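Local atomic coordinates of DNA polymerase III, beta subunit (Thermotoga maritima, PDB entry 1VPK), a protein that probably tethers DNA polymerase to its template as a ring-shaped head-to-tail homodimer around DNA, making replication processive. Residues I154-K159 and R187-E192; V15-L20 and A67-A72; T59-G64 and E126-T131. One frame throughout, in Å; residues are numbered along the deposited sequence.

Contact 1. Residues I154-K159 and R187-E192; sequences IFAAAK and RLALAE
R187 folds over the turn at F155 and A156. Its CD lies 3.8 Å from A156 CB, and its NE sits at the same distance from A156 CA. A156 CA and F155 O lie over one face of the guanidinium, F155 O 3.7 Å from R187 NH1. NH2 reaches the edge of the F155 ring, 3.9 Å from CE2 and near the ring plane. The two flat groups are almost perpendicular, at 89°. A156 CB also meets A189 CB, the next residue of the strand on the same side, at 3.8 Å. The contact joins the loop after helix 143-153 to strand 187-194 in the central domain of the polymerase III beta subunit. A bend at chi2 (78°) turns the R187 chain back over the loop. Salt bridges from NE to D184 and from NH2 to D337 then hold the guanidinium. One water takes a hydrogen bond from R187 NH1 and gives one to A157 O, 2.8 Å away. K159 NZ binds this water weakly and stands 4.3 Å from R187 NH1. The carboxylates of D184 and D337 probably offset the like charges. Further out, the F155 ring stacks with H341.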
loop_
_atom_site.group_PDB
_atom_site.type_symbol
_atom_site.label_atom_id
_atom_site.label_comp_id
_atom_site.label_asym_id
_atom_site.label_seq_id
_atom_site.Cartn_x
_atom_site.Cartn_y
_atom_site.Cartn_z
ATOM N N ILE A 154 11.602 18.025 -3.609
ATOM C CA ILE A 154 10.171 18.238 -3.852
ATOM C C ILE A 154 9.281 17.863 -2.670
ATOM O O ILE A 154 8.253 18.466 -2.467
ATOM C CB ILE A 154 9.683 17.536 -5.170
ATOM C CG1 ILE A 154 8.344 18.139 -5.625
ATOM C CG2 ILE A 154 9.670 15.995 -5.014
ATOM C CD1 ILE A 154 8.002 17.783 -7.048
ATOM N N PHE A 155 9.703 16.898 -1.876
ATOM C CA PHE A 155 8.975 16.514 -0.662
ATOM C C PHE A 155 8.756 17.608 0.383
ATOM O O PHE A 155 7.889 17.476 1.235
ATOM C CB PHE A 155 9.646 15.346 0.046
ATOM C CG PHE A 155 10.873 15.741 0.851
ATOM C CD1 PHE A 155 12.135 15.787 0.252
ATOM C CD2 PHE A 155 10.772 15.998 2.206
ATOM C CE1 PHE A 155 13.229 16.117 0.986
ATOM C CE2 PHE A 155 11.877 16.345 2.954
ATOM C CZ PHE A 155 13.112 16.397 2.332
ATOM N N ALA A 156 9.587 18.655 0.362
ATOM C CA ALA A 156 9.511 19.682 1.383
ATOM C C ALA A 156 8.531 20.821 0.974
ATOM O O ALA A 156 8.204 21.675 1.807
ATOM C CB ALA A 156 10.897 20.218 1.667
ATOM N N ALA A 157 8.033 20.807 -0.269
ATOM C CA ALA A 157 7.057 21.804 -0.709
ATOM C C ALA A 157 5.762 21.702 0.052
ATOM O O ALA A 157 5.306 20.606 0.354
ATOM C CB ALA A 157 6.767 21.655 -2.182
ATOM N N ALA A 158 5.160 22.854 0.352
ATOM C CA ALA A 158 3.803 22.916 0.893
ATOM C C ALA A 158 2.828 22.187 -0.038
ATOM O O ALA A 158 2.858 22.369 -1.260
ATOM C CB ALA A 158 3.343 24.359 1.089
ATOM N N LYS A 159 1.995 21.345 0.549
ATOM C CA LYS A 159 0.967 20.619 -0.220
ATOM C C LYS A 159 -0.330 21.431 -0.326
ATOM O O LYS A 159 -1.159 21.146 -1.179
ATOM C CB LYS A 159 0.700 19.245 0.390
ATOM C CG LYS A 159 1.838 18.288 0.137
ATOM C CD LYS A 159 1.680 16.990 0.861
ATOM C CE LYS A 159 3.016 16.269 0.945
ATOM N NZ LYS A 159 3.879 16.845 2.032
ATOM N N ARG A 187 9.904 23.314 7.252
ATOM C CA ARG A 187 11.164 22.722 6.829
ATOM C C ARG A 187 11.445 23.121 5.385
ATOM O O ARG A 187 10.577 23.646 4.691
ATOM C CB ARG A 187 11.183 21.185 7.033
ATOM C CG ARG A 187 9.887 20.402 6.766
ATOM C CD ARG A 187 9.657 20.194 5.289
ATOM N NE ARG A 187 8.400 19.491 5.023
ATOM C CZ ARG A 187 8.195 18.190 5.164
ATOM N NH1 ARG A 187 7.014 17.685 4.859
ATOM N NH2 ARG A 187 9.146 17.387 5.562
ATOM N N LEU A 188 12.680 22.891 4.966
ATOM C CA LEU A 188 13.179 23.363 3.702
ATOM C C LEU A 188 14.218 22.372 3.195
ATOM O O LEU A 188 14.989 21.788 3.979
ATOM C CB LEU A 188 13.780 24.750 3.893
ATOM C CG LEU A 188 14.555 25.364 2.707
ATOM C CD1 LEU A 188 14.467 26.878 2.765
ATOM C CD2 LEU A 188 16.016 24.960 2.762
ATOM N N ALA A 189 14.205 22.175 1.894
ATOM C CA ALA A 189 15.181 21.352 1.198
ATOM C C ALA A 189 15.846 22.199 0.124
ATOM O O ALA A 189 15.167 22.957 -0.575
ATOM C CB ALA A 189 14.499 20.152 0.535
ATOM N N LEU A 190 17.162 22.043 -0.006
ATOM C CA LEU A 190 17.897 22.760 -1.003
ATOM C C LEU A 190 18.893 21.844 -1.711
ATOM O O LEU A 190 19.598 21.119 -1.047
ATOM C CB LEU A 190 18.661 23.886 -0.308
ATOM C CG LEU A 190 19.451 24.886 -1.142
ATOM C CD1 LEU A 190 19.571 26.175 -0.325
ATOM C CD2 LEU A 190 20.861 24.359 -1.496
ATOM N N ALA A 191 18.970 21.956 -3.041
ATOM C CA ALA A 191 19.896 21.174 -3.863
ATOM C C ALA A 191 20.561 22.148 -4.848
ATOM O O ALA A 191 19.874 23.006 -5.446
ATOM C CB ALA A 191 19.110 20.064 -4.655
ATOM N N GLU A 192 21.866 22.008 -5.034
ATOM C CA GLU A 192 22.609 22.862 -5.950
ATOM C C GLU A 192 23.657 22.038 -6.704
ATOM O O GLU A 192 24.382 21.227 -6.101
ATOM C CB GLU A 192 23.284 23.963 -5.143
ATOM C CG GLU A 192 24.100 24.952 -5.918
ATOM C CD GLU A 192 24.646 26.035 -5.009
ATOM O OE1 GLU A 192 23.872 26.970 -4.708
ATOM O OE2 GLU A 192 25.816 25.936 -4.599
HETATM O O HOH W 1 5.175 19.569 2.982
#

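Contact 2. Residues V15-L20 and A67-A72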
loop_
_atom_site.group_PDB
_atom_site.type_symbol
_atom_site.label_atom_id
_atom_site.label_comp_id
_atom_site.label_asym_id
_atom_site.label_seq_id
_atom_site.Cartn_x
_atom_site.Cartn_y
_atom_site.Cartn_z
ATOM N N VAL A 15 -4.108 4.858 -37.125
ATOM C CA VAL A 15 -2.755 4.897 -36.631
ATOM C C VAL A 15 -2.289 3.489 -36.239
ATOM O O VAL A 15 -2.989 2.769 -35.517
ATOM C CB VAL A 15 -2.635 5.858 -35.415
ATOM C CG1 VAL A 15 -1.222 5.885 -34.869
ATOM C CG2 VAL A 15 -3.076 7.265 -35.820
ATOM N N THR A 16 -1.117 3.111 -36.708
ATOM C CA THR A 16 -0.412 1.933 -36.190
ATOM C C THR A 16 0.815 2.387 -35.415
ATOM O O THR A 16 1.650 3.133 -35.930
ATOM C CB THR A 16 -0.018 0.965 -37.321
ATOM O OG1 THR A 16 -1.206 0.658 -38.050
ATOM C CG2 THR A 16 0.572 -0.318 -36.765
ATOM N N VAL A 17 0.897 1.966 -34.151
ATOM C CA VAL A 17 1.983 2.406 -33.248
ATOM C C VAL A 17 2.384 1.235 -32.319
ATOM O O VAL A 17 1.558 0.386 -32.001
ATOM C CB VAL A 17 1.492 3.647 -32.420
ATOM C CG1 VAL A 17 0.301 3.302 -31.614
ATOM C CG2 VAL A 17 2.655 4.269 -31.526
ATOM N N THR A 18 3.625 1.186 -31.872
ATOM C CA THR A 18 4.001 0.162 -30.925
ATOM C C THR A 18 3.326 0.520 -29.644
ATOM O O THR A 18 3.103 1.700 -29.347
ATOM C CB THR A 18 5.511 0.106 -30.652
ATOM O OG1 THR A 18 5.906 1.329 -30.027
ATOM C CG2 THR A 18 6.283 -0.124 -31.963
ATOM N N THR A 19 2.972 -0.516 -28.889
ATOM C CA THR A 19 2.248 -0.324 -27.636
ATOM C C THR A 19 3.115 0.399 -26.597
ATOM O O THR A 19 2.657 1.264 -25.870
ATOM C CB THR A 19 1.804 -1.661 -27.119
ATOM O OG1 THR A 19 0.938 -2.233 -28.102
ATOM C CG2 THR A 19 1.084 -1.506 -25.822
ATOM N N LEU A 20 4.377 0.056 -26.569
ATOM C CA LEU A 20 5.351 0.711 -25.697
ATOM C C LEU A 20 5.425 2.237 -25.929
ATOM O O LEU A 20 5.448 3.030 -24.948
ATOM C CB LEU A 20 6.709 0.026 -25.900
ATOM C CG LEU A 20 7.783 0.495 -24.935
ATOM C CD1 LEU A 20 7.400 0.193 -23.455
ATOM C CD2 LEU A 20 9.089 -0.167 -25.316
ATOM N N ALA A 67 3.039 15.959 -26.749
ATOM C CA ALA A 67 3.872 14.811 -27.022
ATOM C C ALA A 67 3.676 14.365 -28.469
ATOM O O ALA A 67 2.534 14.075 -28.932
ATOM C CB ALA A 67 3.493 13.707 -26.063
ATOM N N THR A 68 4.781 14.313 -29.208
ATOM C CA THR A 68 4.757 13.779 -30.562
ATOM C C THR A 68 4.913 12.241 -30.472
ATOM O O THR A 68 5.841 11.738 -29.833
ATOM C CB THR A 68 5.812 14.464 -31.400
ATOM O OG1 THR A 68 5.510 15.868 -31.428
ATOM C CG2 THR A 68 5.824 13.953 -32.831
ATOM N N VAL A 69 3.943 11.518 -31.049
ATOM C CA VAL A 69 3.932 10.064 -31.003
ATOM C C VAL A 69 4.629 9.550 -32.271
ATOM O O VAL A 69 4.300 9.936 -33.409
ATOM C CB VAL A 69 2.505 9.511 -30.888
ATOM C CG1 VAL A 69 2.521 7.998 -30.616
ATOM C CG2 VAL A 69 1.771 10.199 -29.756
ATOM N N ASN A 70 5.636 8.737 -32.071
ATOM C CA ASN A 70 6.352 8.124 -33.201
ATOM C C ASN A 70 5.668 6.835 -33.606
ATOM O O ASN A 70 5.880 5.809 -32.993
ATOM C CB ASN A 70 7.779 7.865 -32.805
ATOM C CG ASN A 70 8.494 9.131 -32.486
ATOM O OD1 ASN A 70 8.467 10.073 -33.307
ATOM N ND2 ASN A 70 9.128 9.199 -31.289
ATOM N N ALA A 71 4.803 6.931 -34.610
ATOM C CA ALA A 71 4.028 5.789 -35.141
ATOM C C ALA A 71 4.609 5.267 -36.439
ATOM O O ALA A 71 5.395 5.922 -37.096
ATOM C CB ALA A 71 2.589 6.188 -35.348
ATOM N N ALA A 72 4.188 4.066 -36.803
ATOM C CA ALA A 72 4.618 3.405 -38.006
ATOM C C ALA A 72 3.748 3.807 -39.191
ATOM O O ALA A 72 4.238 3.908 -40.297
ATOM C CB ALA A 72 4.516 1.886 -37.798
HETATM O O HOH W 2 5.696 3.065 -32.756
#
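V17 meets A71 first through its CB, which stands 4.0 Å from A71 CB. From there the side chain divides. CG2 lies anti to the backbone N and is the branch that reaches the other segment. It touches V69 CG1 at 3.8 Å, and the two valines cross at about a right angle. The same methyl also rests 3.9 Å from the carbonyl oxygen of N70, so it packs against both a side chain and the backbone.

V15, two residues earlier on the strand, places CG1 3.9 Å from A71 CB. Both valines of strand 13-18 thus touch the A71 methyl. That methyl also sits close to T16 O.

The contact lies in the N-terminal domain of the beta subunit. Here the chain leaves strand 63-68 of one antiparallel sheet and passes to strand 73-76 of another. Strand 73-76 pairs antiparallel with strand 13-18, and A72 makes a backbone bond just ahead of it. A72 N donates to T16 O over 2.8 Å, with an N-H...O angle of 145°. The donor is tilted 17° from the carbonyl plane. T16 also pairs with E73 through the backbone, and its OG1 bonds the E73 carboxylate.

A water spans the segments further along. It accepts from T18 N at 2.9 Å and donates to N70 O. T18 is the N-cap of helix 19-29, where its OG1 accepts from E21 N. The E21 carboxylate in turn takes a hydrogen bond from N70 N, so the start of the helix is tied to the linking chain. F54 of strand 53-59 touches both V15 and V69.

Contact 3. Residues T59-G64 and E126-T131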
loop_
_atom_site.group_PDB
_atom_site.type_symbol
_atom_site.label_atom_id
_atom_site.label_comp_id
_atom_site.label_asym_id
_atom_site.label_seq_id
_atom_site.Cartn_x
_atom_site.Cartn_y
_atom_site.Cartn_z
ATOM N N THR A 59 -3.492 19.375 -20.624
ATOM C CA THR A 59 -3.251 20.604 -19.907
ATOM C C THR A 59 -4.287 20.782 -18.812
ATOM O O THR A 59 -5.428 20.324 -18.935
ATOM C CB THR A 59 -3.288 21.812 -20.852
ATOM O OG1 THR A 59 -2.837 22.981 -20.151
ATOM C CG2 THR A 59 -4.725 22.105 -21.386
ATOM N N ASP A 60 -3.891 21.516 -17.797
ATOM C CA ASP A 60 -4.801 22.116 -16.833
ATOM C C ASP A 60 -4.780 23.628 -16.882
ATOM O O ASP A 60 -5.202 24.270 -15.957
ATOM C CB ASP A 60 -4.427 21.660 -15.432
ATOM C CG ASP A 60 -3.050 22.117 -15.001
ATOM O OD1 ASP A 60 -2.431 22.978 -15.663
ATOM O OD2 ASP A 60 -2.574 21.599 -13.969
ATOM N N LEU A 61 -4.299 24.203 -17.965
ATOM C CA LEU A 61 -4.184 25.654 -18.140
ATOM C C LEU A 61 -3.004 26.320 -17.415
ATOM O O LEU A 61 -2.686 27.495 -17.678
ATOM C CB LEU A 61 -5.497 26.398 -17.800
ATOM C CG LEU A 61 -6.805 25.935 -18.495
ATOM C CD1 LEU A 61 -7.867 26.922 -18.219
ATOM C CD2 LEU A 61 -6.611 25.798 -19.985
ATOM N N GLU A 62 -2.343 25.602 -16.514
ATOM C CA GLU A 62 -1.088 26.102 -15.921
ATOM C C GLU A 62 0.101 25.317 -16.488
ATOM O O GLU A 62 1.119 25.928 -16.800
ATOM C CB GLU A 62 -1.125 26.001 -14.388
ATOM C CG GLU A 62 0.273 26.121 -13.730
ATOM C CD GLU A 62 0.218 26.016 -12.210
ATOM O OE1 GLU A 62 -0.026 24.876 -11.707
ATOM O OE2 GLU A 62 0.427 27.085 -11.561
ATOM N N THR A 63 -0.033 23.986 -16.612
ATOM C CA THR A 63 0.951 23.127 -17.288
ATOM C C THR A 63 0.310 22.558 -18.586
ATOM O O THR A 63 -0.859 22.158 -18.572
ATOM C CB THR A 63 1.393 21.938 -16.358
ATOM O OG1 THR A 63 1.813 22.399 -15.070
ATOM C CG2 THR A 63 2.525 21.070 -17.023
ATOM N N GLY A 64 1.045 22.542 -19.684
ATOM C CA GLY A 64 0.623 21.938 -20.944
ATOM C C GLY A 64 1.715 21.053 -21.491
ATOM O O GLY A 64 2.936 21.380 -21.389
ATOM N N GLU A 126 -12.847 23.111 -27.471
ATOM C CA GLU A 126 -12.442 23.979 -26.358
ATOM C C GLU A 126 -11.144 23.565 -25.706
ATOM O O GLU A 126 -10.739 24.152 -24.689
ATOM C CB GLU A 126 -13.564 24.060 -25.323
ATOM C CG GLU A 126 -14.695 24.943 -25.781
ATOM C CD GLU A 126 -15.997 24.760 -25.010
ATOM O OE1 GLU A 126 -16.051 23.985 -24.027
ATOM O OE2 GLU A 126 -16.977 25.389 -25.413
ATOM N N PHE A 127 -10.461 22.574 -26.293
ATOM C CA PHE A 127 -9.148 22.221 -25.858
ATOM C C PHE A 127 -8.123 23.168 -26.523
ATOM O O PHE A 127 -8.009 23.221 -27.739
ATOM C CB PHE A 127 -8.814 20.763 -26.191
ATOM C CG PHE A 127 -7.664 20.254 -25.452
ATOM C CD1 PHE A 127 -6.361 20.601 -25.828
ATOM C CD2 PHE A 127 -7.836 19.419 -24.369
ATOM C CE1 PHE A 127 -5.276 20.129 -25.135
ATOM C CE2 PHE A 127 -6.760 18.951 -23.692
ATOM C CZ PHE A 127 -5.480 19.313 -24.071
ATOM N N PRO A 128 -7.386 23.899 -25.727
ATOM C CA PRO A 128 -6.517 24.939 -26.274
ATOM C C PRO A 128 -5.218 24.456 -26.954
ATOM O O PRO A 128 -4.728 23.361 -26.692
ATOM C CB PRO A 128 -6.165 25.718 -25.037
ATOM C CG PRO A 128 -6.097 24.669 -23.974
ATOM C CD PRO A 128 -7.273 23.811 -24.257
ATOM N N GLU A 129 -4.665 25.296 -27.823
ATOM C CA GLU A 129 -3.321 25.063 -28.386
ATOM C C GLU A 129 -2.268 25.206 -27.290
ATOM O O GLU A 129 -2.311 26.153 -26.505
ATOM C CB GLU A 129 -3.010 26.074 -29.514
ATOM C CG GLU A 129 -3.698 25.767 -30.837
ATOM C CD GLU A 129 -3.221 24.442 -31.456
ATOM O OE1 GLU A 129 -2.153 23.929 -31.031
ATOM O OE2 GLU A 129 -3.909 23.919 -32.362
ATOM N N ILE A 130 -1.326 24.262 -27.231
ATOM C CA ILE A 130 -0.245 24.325 -26.256
ATOM C C ILE A 130 0.997 24.848 -26.984
ATOM O O ILE A 130 1.483 24.227 -27.938
ATOM C CB ILE A 130 0.003 22.972 -25.637
ATOM C CG1 ILE A 130 -1.278 22.520 -24.890
ATOM C CG2 ILE A 130 1.255 23.020 -24.718
ATOM C CD1 ILE A 130 -1.154 21.152 -24.380
ATOM N N THR A 131 1.488 26.001 -26.564
ATOM C CA THR A 131 2.654 26.589 -27.228
ATOM C C THR A 131 3.809 26.860 -26.263
ATOM O O THR A 131 3.598 27.114 -25.067
ATOM C CB THR A 131 2.328 27.886 -27.974
ATOM O OG1 THR A 131 2.090 28.934 -27.031
ATOM C CG2 THR A 131 1.106 27.713 -28.898
#
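A short loop joins strands 53-59 and 63-68 of the N-terminal domain in a beta hairpin, and the extended chain 126-131 packs against one side of it through apolar side chains. T59 is central. Its CG2 meets P128 CG at 3.9 Å, the threonine methyl and the CG corner of the proline reaching toward each other. The same methyl is 3.9 Å from F127 CZ, where the threonine and the phenylalanine slide past each other in opposite directions. L61 adds CD2 to P128 CG and crosses the proline at about a right angle.

I130 packs on the start of strand 63-68. Its CG2 lies 3.8 Å from G64 C, and its CD1 comes 3.9 Å from G64 CA. The isoleucine thus lies directly over glycine backbone. CD1 also extends to T59 CB, so this one side chain touches both strand ends.

Hydrogen bonds inside the loop fix the threonine. OG1 is anti to the backbone N (chi1 -171°), which points it into the loop and leaves CG2 for the proline. It accepts from L61 N, forming an ST turn, and donates to T63 O at 2.7 Å. This donor stands above the carbonyl plane, and T63 O also accepts from D60 N. D60 OD1 takes two backbone N-H groups. E62 N meets it on the anti side in an Asx turn, and T63 N meets it on the syn side at 2.8 Å, with an N-H...O angle of 171°.

D60 OD2 forms a salt bridge with K208 of helix 207-218. I130 and F127 both touch C57 of strand 53-59. I130 also touches V244 of strand 241-246, which pairs with strand 63-68 through a backbone bond between V244 and G64.

In the fold
Along the chain, contacts 2 and 3 come first and their segments alternate: 15-20, 59-64, 67-72, 126-131. Contact 1 follows in the central domain. Contacts 2 and 3 share strand 63-68, at its two ends, with centres about 22 Å apart. Contact 2 brings the strand's exit to the sheet that holds strand 13-18. Contact 3 lies at its start, beside the chain leading on to strand 137-142. Strand 63-68 pairs with strand 241-246, so one sheet runs across the N-terminal and central domains. Contact 1 uses strand 187-194, in the sheet that continues into the C-terminal domain. Its centre is about 27 Å from that of contact 3 and 37 Å from that of contact 2.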